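Local coordinates for transcriptional regulatory protein (Chlamydia trachomatis, PDB 3Q7T) that may act as a global positive regulator of transcription, binding a cis-acting element in its own promoter and so probably activating its own expression, at residues Leu77-Phe82 / Leu99-Thr104; Val18-Asp23 / Ile41-Lys46; Lys13-Val18 / Glu35-Thr40. All coordinates share one frame; numbering follows the deposited sequence.

Two parallel pairings at opposite edges of one five-stranded sheet illustrate how a receiver-like domain is built from beta-alpha-beta units. From the N terminus, strand 13-18 leads through helix 23-31 into strand 37-42, and interaction 3 closes that loop by pairing the two strands. Interaction 2 crosses it: its segments alternate with those of interaction 3, Val18 belongs to both, and it carries the same pairing beyond the strand ends into the following loops. Strand 53-57 then fills the middle of the sheet. Interaction 1 follows in series, closing the loop round helix 85-93 by joining strand 76-80 to strand 97-100. Its centre lies about 19 Å from that of interaction 3.

Interaction 1 of 3, residues Leu77-Phe82 / Leu99-Thr104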
loop_
_atom_site.group_PDB
_atom_site.type_symbol
_atom_site.label_atom_id
_atom_site.label_comp_id
_atom_site.label_asym_id
_atom_site.label_seq_id
_atom_site.Cartn_x
_atom_site.Cartn_y
_atom_site.Cartn_z
ATOM N N LEU B 77 -3.981 -3.268 6.892
ATOM C CA LEU B 77 -3.628 -1.932 6.461
ATOM C C LEU B 77 -3.431 -1.118 7.730
ATOM O O LEU B 77 -4.324 -1.041 8.564
ATOM C CB LEU B 77 -4.763 -1.350 5.611
ATOM C CG LEU B 77 -4.645 0.090 5.118
ATOM C CD1 LEU B 77 -3.390 0.269 4.258
ATOM C CD2 LEU B 77 -5.921 0.483 4.351
ATOM N N VAL B 78 -2.251 -0.546 7.905
ATOM C CA VAL B 78 -1.974 0.205 9.117
ATOM C C VAL B 78 -2.035 1.710 8.845
ATOM O O VAL B 78 -1.518 2.189 7.835
ATOM C CB VAL B 78 -0.580 -0.166 9.697
ATOM C CG1 VAL B 78 -0.224 0.743 10.832
ATOM C CG2 VAL B 78 -0.562 -1.622 10.148
ATOM N N LEU B 79 -2.642 2.459 9.760
ATOM C CA LEU B 79 -2.801 3.893 9.556
ATOM C C LEU B 79 -1.830 4.662 10.429
ATOM O O LEU B 79 -1.844 4.541 11.650
ATOM C CB LEU B 79 -4.244 4.338 9.847
ATOM C CG LEU B 79 -5.356 3.614 9.087
ATOM C CD1 LEU B 79 -6.707 4.256 9.391
ATOM C CD2 LEU B 79 -5.106 3.578 7.575
ATOM N N LEU B 80 -0.990 5.456 9.783
ATOM C CA LEU B 80 0.079 6.164 10.448
ATOM C C LEU B 80 -0.213 7.667 10.533
ATOM O O LEU B 80 -0.766 8.262 9.612
ATOM C CB LEU B 80 1.395 5.931 9.692
ATOM C CG LEU B 80 2.097 4.566 9.839
ATOM C CD1 LEU B 80 3.255 4.424 8.843
ATOM C CD2 LEU B 80 2.601 4.383 11.264
ATOM N N ASP B 81 0.181 8.283 11.639
ATOM C CA ASP B 81 0.133 9.736 11.741
ATOM C C ASP B 81 1.252 10.396 10.934
ATOM O O ASP B 81 1.019 11.376 10.229
ATOM C CB ASP B 81 0.208 10.172 13.196
ATOM C CG ASP B 81 -1.051 9.822 13.974
ATOM O OD1 ASP B 81 -2.059 9.434 13.347
ATOM O OD2 ASP B 81 -1.034 9.947 15.216
ATOM N N PHE B 82 2.458 9.840 11.033
ATOM C CA PHE B 82 3.646 10.448 10.462
ATOM C C PHE B 82 4.446 9.445 9.655
ATOM O O PHE B 82 4.321 8.236 9.850
ATOM C CB PHE B 82 4.584 10.951 11.565
ATOM C CG PHE B 82 3.910 11.738 12.640
ATOM C CD1 PHE B 82 3.596 13.067 12.445
ATOM C CD2 PHE B 82 3.631 11.158 13.865
ATOM C CE1 PHE B 82 2.984 13.809 13.446
ATOM C CE2 PHE B 82 3.021 11.887 14.870
ATOM C CZ PHE B 82 2.695 13.219 14.659
ATOM N N LEU B 99 -0.919 3.436 5.383
ATOM C CA LEU B 99 -1.285 4.735 4.849
ATOM C C LEU B 99 -0.894 5.764 5.868
ATOM O O LEU B 99 -1.150 5.605 7.063
ATOM C CB LEU B 99 -2.783 4.829 4.574
ATOM C CG LEU B 99 -3.270 4.188 3.280
ATOM C CD1 LEU B 99 -4.787 4.382 3.157
ATOM C CD2 LEU B 99 -2.543 4.780 2.077
ATOM N N ILE B 100 -0.267 6.819 5.382
ATOM C CA ILE B 100 0.082 7.953 6.201
ATOM C C ILE B 100 -1.007 8.989 6.009
ATOM O O ILE B 100 -1.507 9.181 4.900
ATOM C CB ILE B 100 1.419 8.583 5.737
ATOM C CG1 ILE B 100 2.506 7.520 5.576
ATOM C CG2 ILE B 100 1.873 9.634 6.727
ATOM C CD1 ILE B 100 3.149 7.125 6.878
ATOM N N ARG B 101 -1.379 9.667 7.080
ATOM C CA ARG B 101 -2.247 10.824 6.939
ATOM C C ARG B 101 -1.556 11.923 6.131
ATOM O O ARG B 101 -0.323 12.014 6.121
ATOM C CB ARG B 101 -2.647 11.326 8.313
ATOM C CG ARG B 101 -3.110 10.168 9.144
ATOM C CD ARG B 101 -4.132 10.514 10.174
ATOM N NE ARG B 101 -4.820 9.276 10.516
ATOM C CZ ARG B 101 -5.505 9.073 11.631
ATOM N NH1 ARG B 101 -5.618 10.032 12.541
ATOM N NH2 ARG B 101 -6.086 7.907 11.826
ATOM N N PRO B 102 -2.351 12.787 5.478
ATOM C CA PRO B 102 -3.815 12.877 5.614
ATOM C C PRO B 102 -4.586 11.724 4.967
ATOM O O PRO B 102 -4.152 11.209 3.937
ATOM C CB PRO B 102 -4.152 14.195 4.892
ATOM C CG PRO B 102 -2.833 14.923 4.728
ATOM C CD PRO B 102 -1.813 13.835 4.595
ATOM N N ILE B 103 -5.713 11.341 5.561
ATOM C CA ILE B 103 -6.597 10.310 4.990
ATOM C C ILE B 103 -8.058 10.787 5.043
ATOM O O ILE B 103 -8.436 11.559 5.924
ATOM C CB ILE B 103 -6.432 8.941 5.720
ATOM C CG1 ILE B 103 -5.060 8.352 5.415
ATOM C CG2 ILE B 103 -7.474 7.925 5.280
ATOM C CD1 ILE B 103 -4.789 8.243 3.916
ATOM N N THR B 104 -8.868 10.344 4.090
ATOM C CA THR B 104 -10.286 10.687 4.069
ATOM C C THR B 104 -11.115 9.419 3.898
ATOM O O THR B 104 -10.570 8.362 3.588
ATOM C CB THR B 104 -10.636 11.618 2.898
ATOM O OG1 THR B 104 -10.570 10.878 1.681
ATOM C CG2 THR B 104 -9.699 12.815 2.834
#
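Leu80 and Ile100 meet on the tightly packed face of this parallel pairing, where Leu80 CD1 comes within 3.3 Å of Ile100 CD1, closer than methyl groups usually pack. With CG1 opposite the carbonyl carbon (chi1 -50°), Ile100 carries CD1 to the leucine and leaves CG2 near Asp81 O. The same Ile100 CD1 lies 3.4 Å from Phe82 O, wedged between the leucine and the backbone. On the other face of the sheet Leu79 and Leu99 run side by side in the same direction, Leu79 CD2 resting 4.0 Å from Leu99 CB, while Leu77 reaches Leu99 CG with its CD1. The backbones are laced by three hydrogen bonds: Leu99 N to Val78 O, Leu80 N to Leu99 O (2.7 Å, nearly straight at 173°) and Arg101 N to Leu80 O.

Arg101 CG still lies close to Leu80 O (3.1 Å), but beyond it the contact loosens towards solvent, as the chain runs out extended past exposed Asp81. Asp81 OD1 sits over a face of the guanidinium, 3.7 Å from Arg101 NH1, in a long salt bridge of charge alone, with no N-H directed at the oxygen. The stronger partner of Arg101 is Glu57, whose OE2 forms a salt bridge with NH2. A cis peptide links Arg101 to Pro102, as in CheY-like receivers, where a lysine commonly precedes the proline.

These strands belong to the beta-alpha-beta unit around helix 85-93, whose Leu91 packs on Leu80, whereas Phe25 of helix 23-31 covers Leu79. Strand 53-57 bonds to the far side of strand 76-80, and Trp97 of the second subunit packs on Leu77 and Leu99.

Interaction 2 of 3, residues Val18-Asp23 / Ile41-Lys46; sequences VSEHWD and IGQQYK
Trp22 lies across Ile41 like a lid, and its atoms can be taken in turn. CB of Trp22 stands 3.8 Å from Ile41 CD1. Because CG is turned beside the backbone N (chi1 -70°), the indole lies over the isoleucine: Ile41 CD1 approaches Trp22 CG to 3.3 Å and makes a CH-pi contact with the five-membered ring, only 14° off its normal. Ile41 CG1 sits over the centre of the whole indole. On the pyrrole edge, Trp22 NE1 donates to Ser19 O at 2.8 Å; the oxygen lies in the ring plane, although the N-H approaches from above the carbonyl plane. This bond, with the isoleucine over the face, restrains the rotation of the ring. CD2 and CE2 meet Ile41 CG1 and CD1, and CE3 and CZ3 pack on Ile41 CG2, CZ3 at 4.0 Å. Farther out, CZ2 meets Gln43 CG and CH2 comes to 3.8 Å from Ile41 O.

In the backbone, Ser19 N donates to Gly42 O (2.9 Å), the last rung of the parallel pairing. Val18 CG1 presses on Gln44 C.

The contact joins the loop leading into helix 23-31 to the end of edge strand 37-42. Phe25 of that helix touches Ser19 and Ile41, while Val18 and Tyr45 pack on Cys56 of strand 53-57.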
loop_
_atom_site.group_PDB
_atom_site.type_symbol
_atom_site.label_atom_id
_atom_site.label_comp_id
_atom_site.label_asym_id
_atom_site.label_seq_id
_atom_site.Cartn_x
_atom_site.Cartn_y
_atom_site.Cartn_z
ATOM N N VAL B 18 -9.933 -0.972 13.638
ATOM C CA VAL B 18 -9.427 -0.792 14.986
ATOM C C VAL B 18 -8.953 0.646 15.133
ATOM O O VAL B 18 -8.038 1.085 14.426
ATOM C CB VAL B 18 -8.267 -1.748 15.278
ATOM C CG1 VAL B 18 -7.839 -1.643 16.754
ATOM C CG2 VAL B 18 -8.659 -3.206 14.914
ATOM N N SER B 19 -9.591 1.391 16.028
ATOM C CA SER B 19 -9.268 2.809 16.201
ATOM C C SER B 19 -9.835 3.344 17.494
ATOM O O SER B 19 -10.787 2.788 18.031
ATOM C CB SER B 19 -9.857 3.634 15.062
ATOM O OG SER B 19 -9.412 4.981 15.115
ATOM N N GLU B 20 -9.266 4.448 17.974
ATOM C CA GLU B 20 -9.844 5.156 19.105
ATOM C C GLU B 20 -10.659 6.381 18.691
ATOM O O GLU B 20 -11.327 6.983 19.522
ATOM C CB GLU B 20 -8.762 5.545 20.105
ATOM C CG GLU B 20 -8.550 4.493 21.180
ATOM C CD GLU B 20 -7.304 4.756 22.006
ATOM O OE1 GLU B 20 -6.807 5.910 21.983
ATOM O OE2 GLU B 20 -6.825 3.807 22.665
ATOM N N HIS B 21 -10.595 6.730 17.408
ATOM C CA HIS B 21 -11.369 7.832 16.845
ATOM C C HIS B 21 -12.206 7.280 15.699
ATOM O O HIS B 21 -11.688 7.005 14.615
ATOM C CB HIS B 21 -10.446 8.944 16.330
ATOM C CG HIS B 21 -9.233 9.159 17.179
ATOM N ND1 HIS B 21 -9.251 9.931 18.324
ATOM C CD2 HIS B 21 -7.965 8.691 17.059
ATOM C CE1 HIS B 21 -8.046 9.931 18.869
ATOM N NE2 HIS B 21 -7.247 9.188 18.121
ATOM N N TRP B 22 -13.504 7.125 15.930
ATOM C CA TRP B 22 -14.327 6.341 15.010
ATOM C C TRP B 22 -14.968 7.116 13.865
ATOM O O TRP B 22 -15.565 6.511 12.975
ATOM C CB TRP B 22 -15.409 5.583 15.774
ATOM C CG TRP B 22 -14.905 4.456 16.611
ATOM C CD1 TRP B 22 -13.601 4.147 16.891
ATOM C CD2 TRP B 22 -15.704 3.476 17.283
ATOM N NE1 TRP B 22 -13.544 3.027 17.710
ATOM C CE2 TRP B 22 -14.823 2.597 17.954
ATOM C CE3 TRP B 22 -17.079 3.251 17.376
ATOM C CZ2 TRP B 22 -15.277 1.521 18.708
ATOM C CZ3 TRP B 22 -17.527 2.179 18.112
ATOM C CH2 TRP B 22 -16.627 1.325 18.775
ATOM N N ASP B 23 -14.851 8.439 13.879
ATOM C CA ASP B 23 -15.503 9.257 12.846
ATOM C C ASP B 23 -15.072 8.954 11.399
ATOM O O ASP B 23 -15.923 8.787 10.531
ATOM C CB ASP B 23 -15.405 10.762 13.164
ATOM C CG ASP B 23 -16.336 11.178 14.301
ATOM O OD1 ASP B 23 -17.407 10.540 14.474
ATOM O OD2 ASP B 23 -16.005 12.148 15.021
ATOM N N ILE B 41 -16.197 -2.573 14.063
ATOM C CA ILE B 41 -15.251 -1.564 14.550
ATOM C C ILE B 41 -14.976 -1.723 16.042
ATOM O O ILE B 41 -15.899 -1.877 16.835
ATOM C CB ILE B 41 -15.672 -0.115 14.179
ATOM C CG1 ILE B 41 -14.713 0.894 14.805
ATOM C CG2 ILE B 41 -17.084 0.180 14.627
ATOM C CD1 ILE B 41 -14.706 2.221 14.129
ATOM N N GLY B 42 -13.697 -1.719 16.414
ATOM C CA GLY B 42 -13.273 -1.947 17.791
ATOM C C GLY B 42 -12.174 -0.977 18.218
ATOM O O GLY B 42 -11.621 -0.261 17.386
ATOM N N GLN B 43 -11.848 -0.955 19.508
ATOM C CA GLN B 43 -10.757 -0.116 19.994
ATOM C C GLN B 43 -9.470 -0.894 20.275
ATOM O O GLN B 43 -8.449 -0.314 20.635
ATOM C CB GLN B 43 -11.190 0.631 21.251
ATOM C CG GLN B 43 -12.195 1.724 20.985
ATOM C CD GLN B 43 -12.730 2.299 22.259
ATOM O OE1 GLN B 43 -12.067 3.109 22.910
ATOM N NE2 GLN B 43 -13.935 1.873 22.642
ATOM N N GLN B 44 -9.516 -2.208 20.140
ATOM C CA GLN B 44 -8.300 -2.988 20.305
ATOM C C GLN B 44 -8.198 -4.110 19.288
ATOM O O GLN B 44 -9.199 -4.578 18.758
ATOM C CB GLN B 44 -8.134 -3.503 21.743
ATOM C CG GLN B 44 -9.366 -4.085 22.382
ATOM C CD GLN B 44 -9.222 -4.173 23.894
ATOM O OE1 GLN B 44 -8.798 -3.216 24.547
ATOM N NE2 GLN B 44 -9.557 -5.323 24.454
ATOM N N TYR B 45 -6.968 -4.506 18.993
ATOM C CA TYR B 45 -6.729 -5.500 17.965
ATOM C C TYR B 45 -6.964 -6.903 18.512
ATOM O O TYR B 45 -6.369 -7.294 19.506
ATOM C CB TYR B 45 -5.310 -5.361 17.408
ATOM C CG TYR B 45 -5.094 -6.127 16.130
ATOM C CD1 TYR B 45 -5.739 -7.331 15.905
ATOM C CD2 TYR B 45 -4.253 -5.652 15.154
ATOM C CE1 TYR B 45 -5.550 -8.032 14.738
ATOM C CE2 TYR B 45 -4.048 -6.347 13.990
ATOM C CZ TYR B 45 -4.700 -7.535 13.783
ATOM O OH TYR B 45 -4.500 -8.232 12.610
ATOM N N LYS B 46 -7.849 -7.645 17.854
ATOM C CA LYS B 46 -8.145 -9.025 18.235
ATOM C C LYS B 46 -7.780 -10.007 17.129
ATOM O O LYS B 46 -8.425 -10.030 16.076
ATOM C CB LYS B 46 -9.629 -9.169 18.565
ATOM C CG LYS B 46 -9.918 -9.145 20.050
ATOM C CD LYS B 46 -9.364 -7.883 20.679
ATOM C CE LYS B 46 -8.800 -8.155 22.060
ATOM N NZ LYS B 46 -8.195 -6.925 22.650
#

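Interaction 3 of 3, residues Lys13-Val18 / Glu35-Thr40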
loop_
_atom_site.group_PDB
_atom_site.type_symbol
_atom_site.label_atom_id
_atom_site.label_comp_id
_atom_site.label_asym_id
_atom_site.label_seq_id
_atom_site.Cartn_x
_atom_site.Cartn_y
_atom_site.Cartn_z
ATOM N N LYS B 13 -17.488 -9.532 2.089
ATOM C CA LYS B 13 -16.198 -9.588 2.785
ATOM C C LYS B 13 -16.277 -8.914 4.160
ATOM O O LYS B 13 -17.041 -7.976 4.355
ATOM C CB LYS B 13 -15.099 -8.931 1.949
ATOM C CG LYS B 13 -14.777 -9.649 0.623
ATOM C CD LYS B 13 -14.206 -11.057 0.847
ATOM C CE LYS B 13 -13.615 -11.640 -0.438
ATOM N NZ LYS B 13 -12.124 -11.578 -0.458
ATOM N N HIS B 14 -15.470 -9.398 5.100
ATOM C CA HIS B 14 -15.433 -8.862 6.453
ATOM C C HIS B 14 -14.204 -7.962 6.726
ATOM O O HIS B 14 -13.040 -8.383 6.609
ATOM C CB HIS B 14 -15.505 -10.000 7.479
ATOM C CG HIS B 14 -15.564 -9.520 8.900
ATOM N ND1 HIS B 14 -14.979 -10.203 9.947
ATOM C CD2 HIS B 14 -16.129 -8.413 9.442
ATOM C CE1 HIS B 14 -15.185 -9.538 11.072
ATOM N NE2 HIS B 14 -15.878 -8.447 10.792
ATOM N N VAL B 15 -14.494 -6.722 7.105
ATOM C CA VAL B 15 -13.482 -5.714 7.384
ATOM C C VAL B 15 -13.563 -5.333 8.854
ATOM O O VAL B 15 -14.625 -4.905 9.354
ATOM C CB VAL B 15 -13.713 -4.453 6.537
ATOM C CG1 VAL B 15 -12.617 -3.426 6.793
ATOM C CG2 VAL B 15 -13.785 -4.814 5.059
ATOM N N LEU B 16 -12.449 -5.520 9.552
ATOM C CA LEU B 16 -12.353 -5.143 10.954
ATOM C C LEU B 16 -11.594 -3.820 11.062
ATOM O O LEU B 16 -10.565 -3.627 10.417
ATOM C CB LEU B 16 -11.676 -6.243 11.761
ATOM C CG LEU B 16 -11.228 -5.891 13.175
ATOM C CD1 LEU B 16 -12.435 -5.700 14.098
ATOM C CD2 LEU B 16 -10.272 -6.947 13.722
ATOM N N LEU B 17 -12.121 -2.899 11.861
ATOM C CA LEU B 17 -11.552 -1.567 11.954
ATOM C C LEU B 17 -11.191 -1.309 13.400
ATOM O O LEU B 17 -12.033 -1.424 14.280
ATOM C CB LEU B 17 -12.559 -0.525 11.468
ATOM C CG LEU B 17 -13.170 -0.758 10.079
ATOM C CD1 LEU B 17 -14.494 0.018 9.914
ATOM C CD2 LEU B 17 -12.193 -0.370 8.991
ATOM N N VAL B 18 -9.933 -0.972 13.638
ATOM C CA VAL B 18 -9.427 -0.792 14.986
ATOM C C VAL B 18 -8.953 0.646 15.133
ATOM O O VAL B 18 -8.038 1.085 14.426
ATOM C CB VAL B 18 -8.267 -1.748 15.278
ATOM C CG1 VAL B 18 -7.839 -1.643 16.754
ATOM C CG2 VAL B 18 -8.659 -3.206 14.914
ATOM N N GLU B 35 -23.859 -4.995 0.869
ATOM C CA GLU B 35 -24.046 -6.357 0.390
ATOM C C GLU B 35 -22.715 -6.986 -0.002
ATOM O O GLU B 35 -22.596 -8.212 -0.083
ATOM C CB GLU B 35 -25.042 -6.399 -0.768
ATOM C CG GLU B 35 -26.490 -6.479 -0.306
ATOM C CD GLU B 35 -27.468 -6.114 -1.402
ATOM O OE1 GLU B 35 -27.259 -5.065 -2.049
ATOM O OE2 GLU B 35 -28.439 -6.874 -1.619
ATOM N N GLU B 36 -21.714 -6.143 -0.230
ATOM C CA GLU B 36 -20.376 -6.626 -0.558
ATOM C C GLU B 36 -19.479 -6.715 0.674
ATOM O O GLU B 36 -18.552 -7.528 0.710
ATOM C CB GLU B 36 -19.712 -5.717 -1.594
ATOM C CG GLU B 36 -20.528 -5.468 -2.843
ATOM C CD GLU B 36 -19.747 -4.696 -3.897
ATOM O OE1 GLU B 36 -18.516 -4.911 -4.008
ATOM O OE2 GLU B 36 -20.361 -3.870 -4.608
ATOM N N TYR B 37 -19.765 -5.882 1.677
ATOM C CA TYR B 37 -18.912 -5.745 2.861
ATOM C C TYR B 37 -19.704 -5.719 4.164
ATOM O O TYR B 37 -20.708 -5.013 4.261
ATOM C CB TYR B 37 -18.123 -4.438 2.784
ATOM C CG TYR B 37 -17.295 -4.278 1.540
ATOM C CD1 TYR B 37 -16.036 -4.846 1.454
ATOM C CD2 TYR B 37 -17.766 -3.542 0.455
ATOM C CE1 TYR B 37 -15.272 -4.702 0.320
ATOM C CE2 TYR B 37 -17.005 -3.389 -0.685
ATOM C CZ TYR B 37 -15.755 -3.973 -0.745
ATOM O OH TYR B 37 -14.981 -3.846 -1.873
ATOM N N ARG B 38 -19.236 -6.472 5.156
ATOM C CA ARG B 38 -19.712 -6.365 6.529
ATOM C C ARG B 38 -18.590 -5.787 7.385
ATOM O O ARG B 38 -17.455 -6.279 7.350
ATOM C CB ARG B 38 -20.103 -7.735 7.103
ATOM C CG ARG B 38 -21.128 -8.518 6.279
ATOM C CD ARG B 38 -22.289 -7.634 5.834
ATOM N NE ARG B 38 -23.309 -7.459 6.867
ATOM C CZ ARG B 38 -24.293 -6.565 6.793
ATOM N NH1 ARG B 38 -24.374 -5.753 5.742
ATOM N NH2 ARG B 38 -25.190 -6.467 7.772
ATOM N N CYS B 39 -18.906 -4.765 8.173
ATOM C CA CYS B 39 -17.902 -4.113 9.013
ATOM C C CYS B 39 -18.044 -4.422 10.498
ATOM O O CYS B 39 -19.135 -4.685 10.989
ATOM C CB CYS B 39 -17.931 -2.608 8.804
ATOM S SG CYS B 39 -17.504 -2.101 7.129
ATOM N N THR B 40 -16.913 -4.414 11.191
ATOM C CA THR B 40 -16.866 -4.436 12.643
ATOM C C THR B 40 -15.898 -3.328 13.011
ATOM O O THR B 40 -14.900 -3.137 12.322
ATOM C CB THR B 40 -16.326 -5.773 13.184
ATOM O OG1 THR B 40 -17.123 -6.849 12.685
ATOM C CG2 THR B 40 -16.354 -5.798 14.709
#
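Arg38 O takes one hydrogen bond, a nearly straight one from Val15 N (3.0 Å, 171°), and a weaker CA-H contact from His14. The ring carbon His14 CD2 also comes close, 3.3 Å from Arg38 O, with the oxygen near the imidazole plane. That ring edge does double duty. With CG swung anti to the backbone N (chi1 -176°), the ring reaches along the sheet so that its NE2 meets Thr40 OG1 in a 2.8 Å hydrogen bond, while ND1 is held by Ser50 O. Both ring nitrogens therefore have partners, and the imidazole is fixed in its plane. Next along this face, Leu16 CD1 packs 4.0 Å from Thr40 CG2.

The backbones form a parallel ladder in which Lys13, Val15 and Leu17 turn their N-H groups towards Glu36, Arg38 and Thr40, and Arg38 N and Thr40 N answer to Lys13 O and Val15 O. Its two end rungs are less straight-on than the middle ones, though the first, Lys13 N to Glu36 O, is short at 2.7 Å. On the opposite face, Val15 CG2 lies 4.3 Å from Tyr37 CD1.

Strand 13-18 is shared between two neighbours: its even residues His14 and Leu16 bond to strand 53-57, its odd ones to edge strand 37-42. Helix 23-31 makes the crossover between the paired strands, and helix 105-116 covers the face of Val15 and Tyr37.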